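Local atomic coordinates of PAN2-PAN3 deadenylation complex catalytic subunit pan2 (Neurospora crassa, PDB entry 4CZW), a protein that serves as the catalytic subunit of the PAN deadenylation complex, shortening mRNA poly(A) tails with its metal-dependent exonuclease domain next to a pseudo-ubiquitin-hydrolase scaffold. Residues I225-V230 with P285-E290. Sequence-based numbering, arbitrary orientation.
Sequences ITFSQV and PGWLPE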
ATOM      1  N   ILE A 225     -13.681 -18.897  28.039  1.00 70.96           N
ATOM      2  CA  ILE A 225     -12.389 -18.747  27.385  1.00 62.27           C
ATOM      3  C   ILE A 225     -12.273 -17.344  26.800  1.00 60.42           C
ATOM      4  O   ILE A 225     -13.091 -16.942  25.972  1.00 65.64           O
ATOM      5  CB  ILE A 225     -12.192 -19.789  26.268  1.00 61.00           C
ATOM      6  CG1 ILE A 225     -12.694 -21.161  26.721  1.00 64.79           C
ATOM      7  CG2 ILE A 225     -10.732 -19.850  25.846  1.00 53.86           C
ATOM      8  CD1 ILE A 225     -12.646 -22.217  25.637  1.00 61.05           C
ATOM      9  N   THR A 226     -11.262 -16.599  27.233  1.00 54.45           N
ATOM     10  CA  THR A 226     -11.107 -15.212  26.806  1.00 50.50           C
ATOM     11  C   THR A 226     -10.052 -15.062  25.714  1.00 52.77           C
ATOM     12  O   THR A 226      -9.247 -15.964  25.484  1.00 51.87           O
ATOM     13  CB  THR A 226     -10.731 -14.300  27.987  1.00 48.83           C
ATOM     14  OG1 THR A 226      -9.432 -14.654  28.477  1.00 52.60           O
ATOM     15  CG2 THR A 226     -11.747 -14.439  29.110  1.00 53.63           C
ATOM     16  N   PHE A 227     -10.069 -13.912  25.044  1.00 46.92           N
ATOM     17  CA  PHE A 227      -9.104 -13.613  23.992  1.00 46.83           C
ATOM     18  C   PHE A 227      -7.701 -13.452  24.566  1.00 51.20           C
ATOM     19  O   PHE A 227      -6.712 -13.795  23.920  1.00 48.65           O
ATOM     20  CB  PHE A 227      -9.516 -12.346  23.235  1.00 43.39           C
ATOM     21  CG  PHE A 227      -8.500 -11.884  22.227  1.00 40.15           C
ATOM     22  CD1 PHE A 227      -8.409 -12.491  20.985  1.00 38.71           C
ATOM     23  CD2 PHE A 227      -7.641 -10.834  22.519  1.00 38.22           C
ATOM     24  CE1 PHE A 227      -7.478 -12.066  20.057  1.00 40.63           C
ATOM     25  CE2 PHE A 227      -6.707 -10.406  21.594  1.00 38.50           C
ATOM     26  CZ  PHE A 227      -6.626 -11.022  20.362  1.00 42.33           C
ATOM     27  N   SER A 228      -7.626 -12.925  25.785  1.00 45.54           N
ATOM     28  CA  SER A 228      -6.352 -12.731  26.465  1.00 52.37           C
ATOM     29  C   SER A 228      -5.656 -14.066  26.713  1.00 58.20           C
ATOM     30  O   SER A 228      -4.433 -14.169  26.614  1.00 49.54           O
ATOM     31  CB  SER A 228      -6.558 -11.988  27.787  1.00 55.97           C
ATOM     32  OG  SER A 228      -7.116 -10.704  27.569  1.00 57.45           O
ATOM     33  N   GLN A 229      -6.447 -15.086  27.031  1.00 49.21           N
ATOM     34  CA  GLN A 229      -5.921 -16.425  27.267  1.00 44.95           C
ATOM     35  C   GLN A 229      -5.456 -17.075  25.968  1.00 47.10           C
ATOM     36  O   GLN A 229      -4.445 -17.778  25.941  1.00 46.46           O
ATOM     37  CB  GLN A 229      -6.978 -17.300  27.944  1.00 46.52           C
ATOM     38  CG  GLN A 229      -7.319 -16.878  29.363  1.00 56.54           C
ATOM     39  CD  GLN A 229      -8.562 -17.565  29.893  1.00 69.00           C
ATOM     40  OE1 GLN A 229      -9.333 -18.150  29.131  1.00 64.56           O
ATOM     41  NE2 GLN A 229      -8.763 -17.497  31.204  1.00 77.48           N
ATOM     42  N   VAL A 230      -6.201 -16.837  24.893  1.00 46.41           N
ATOM     43  CA  VAL A 230      -5.860 -17.382  23.583  1.00 48.87           C
ATOM     44  C   VAL A 230      -4.587 -16.731  23.047  1.00 49.53           C
ATOM     45  O   VAL A 230      -3.735 -17.397  22.456  1.00 44.37           O
ATOM     46  CB  VAL A 230      -7.017 -17.189  22.578  1.00 48.46           C
ATOM     47  CG1 VAL A 230      -6.591 -17.594  21.176  1.00 45.06           C
ATOM     48  CG2 VAL A 230      -8.234 -17.989  23.018  1.00 39.59           C
ATOM     49  N   PRO A 285     -20.504 -12.675  21.416  1.00 49.77           N
ATOM     50  CA  PRO A 285     -20.593 -11.211  21.382  1.00 49.11           C
ATOM     51  C   PRO A 285     -19.646 -10.536  22.370  1.00 51.60           C
ATOM     52  O   PRO A 285     -19.680 -10.833  23.564  1.00 52.78           O
ATOM     53  CB  PRO A 285     -22.056 -10.940  21.756  1.00 52.57           C
ATOM     54  CG  PRO A 285     -22.508 -12.171  22.471  1.00 59.45           C
ATOM     55  CD  PRO A 285     -21.779 -13.297  21.811  1.00 56.30           C
ATOM     56  N   GLY A 286     -18.806  -9.638  21.863  1.00 60.75           N
ATOM     57  CA  GLY A 286     -17.884  -8.889  22.696  1.00 49.25           C
ATOM     58  C   GLY A 286     -16.647  -9.672  23.092  1.00 52.46           C
ATOM     59  O   GLY A 286     -15.954  -9.310  24.043  1.00 62.58           O
ATOM     60  N   TRP A 287     -16.364 -10.744  22.358  1.00 48.50           N
ATOM     61  CA  TRP A 287     -15.227 -11.602  22.676  1.00 43.32           C
ATOM     62  C   TRP A 287     -13.904 -10.937  22.315  1.00 46.58           C
ATOM     63  O   TRP A 287     -12.909 -11.099  23.020  1.00 54.97           O
ATOM     64  CB  TRP A 287     -15.349 -12.946  21.955  1.00 46.07           C
ATOM     65  CG  TRP A 287     -14.424 -13.994  22.492  1.00 50.94           C
ATOM     66  CD1 TRP A 287     -14.592 -14.724  23.633  1.00 56.21           C
ATOM     67  CD2 TRP A 287     -13.190 -14.435  21.912  1.00 53.51           C
ATOM     68  NE1 TRP A 287     -13.538 -15.589  23.800  1.00 55.52           N
ATOM     69  CE2 TRP A 287     -12.665 -15.433  22.756  1.00 54.50           C
ATOM     70  CE3 TRP A 287     -12.479 -14.084  20.760  1.00 46.08           C
ATOM     71  CZ2 TRP A 287     -11.462 -16.082  22.487  1.00 50.21           C
ATOM     72  CZ3 TRP A 287     -11.284 -14.729  20.495  1.00 46.83           C
ATOM     73  CH2 TRP A 287     -10.788 -15.718  21.355  1.00 51.67           C
ATOM     74  N   LEU A 288     -13.895 -10.192  21.214  1.00 49.74           N
ATOM     75  CA  LEU A 288     -12.696  -9.483  20.782  1.00 38.73           C
ATOM     76  C   LEU A 288     -12.640  -8.087  21.387  1.00 48.52           C
ATOM     77  O   LEU A 288     -13.447  -7.224  21.042  1.00 55.53           O
ATOM     78  CB  LEU A 288     -12.639  -9.392  19.255  1.00 43.33           C
ATOM     79  CG  LEU A 288     -11.468  -8.591  18.680  1.00 48.48           C
ATOM     80  CD1 LEU A 288     -10.138  -9.217  19.072  1.00 45.57           C
ATOM     81  CD2 LEU A 288     -11.582  -8.474  17.167  1.00 40.71           C
ATOM     82  N   PRO A 289     -11.683  -7.861  22.299  1.00 51.19           N
ATOM     83  CA  PRO A 289     -11.520  -6.552  22.932  1.00 48.15           C
ATOM     84  C   PRO A 289     -10.799  -5.568  22.018  1.00 52.75           C
ATOM     85  O   PRO A 289      -9.923  -5.973  21.253  1.00 57.22           O
ATOM     86  CB  PRO A 289     -10.678  -6.871  24.168  1.00 45.02           C
ATOM     87  CG  PRO A 289      -9.853  -8.036  23.748  1.00 39.14           C
ATOM     88  CD  PRO A 289     -10.706  -8.843  22.802  1.00 47.79           C
ATOM     89  N   GLU A 290     -11.167  -4.295  22.093  1.00 48.48           N
ATOM     90  CA  GLU A 290     -10.501  -3.270  21.301  1.00 56.56           C
ATOM     91  C   GLU A 290      -9.251  -2.775  22.019  1.00 51.03           C
ATOM     92  O   GLU A 290      -8.506  -1.948  21.494  1.00 49.97           O
ATOM     93  CB  GLU A 290     -11.442  -2.098  21.018  1.00 57.34           C
ATOM     94  CG  GLU A 290     -11.891  -1.349  22.260  1.00 70.30           C
ATOM     95  CD  GLU A 290     -12.431   0.032  21.944  1.00 82.79           C
ATOM     96  OE1 GLU A 290     -11.726   0.805  21.262  1.00 78.62           O
ATOM     97  OE2 GLU A 290     -13.562   0.343  22.375  1.00 72.09           O
TER
HETATM   98  O   HOH W   1     -12.281 -12.250  25.368  1.00 38.63           O
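Trp287 and Phe227 meet edge to face in an aromatic contact that joins the capped N-terminus of helix 227-235 to the loop between helix 276-282 and strand 291-297. Both pieces belong to the pseudo-UCH domain, the scaffold of Pan2 that is predicted to be catalytically inactive, and the contact lies away from the zinc sites. CG of Phe227 anti to the backbone N (chi1 174°) carries the phenyl ring edge-on to the face of the six-membered ring of Trp287, the planes at 86°, and Phe227 CD1 comes within 3.7 Å of Trp287 CZ3. Phe227 CB lies over the face of that same six-membered ring, a CH-pi contact 4.0 Å from the centroid. From 285-290 Phe227 also meets two aliphatic groups: Leu288 CD1 sits over the centre of one face of the phenyl ring, and Pro289 CD touches Phe227 CD2 at 3.7 Å, so a flat side chain with both a face and an edge to offer suits this place. Tryptophan suits its own place because it pairs a broad apolar surface with one N-H: Trp287 NE1 donates to Ile225 O at 2.6 Å, nearly straight at 166° and close to the indole plane, while Val230 CG2 meets the rim at Trp287 CZ2. A phenylalanine in place of Trp287 would probably leave Ile225 O without this donor and open a gap beside Val230. The helix start is fixed by a capping box, in which Thr226 N donates to Gln229 OE1 and Gln229 N returns a weak bond to Thr226 OG1. Trp282 of helix 276-282 packs against both Phe227 and Trp287. A single water links the two backbones, accepting from Phe227 N at 2.8 Å and donating to Trp287 O at 2.7 Å.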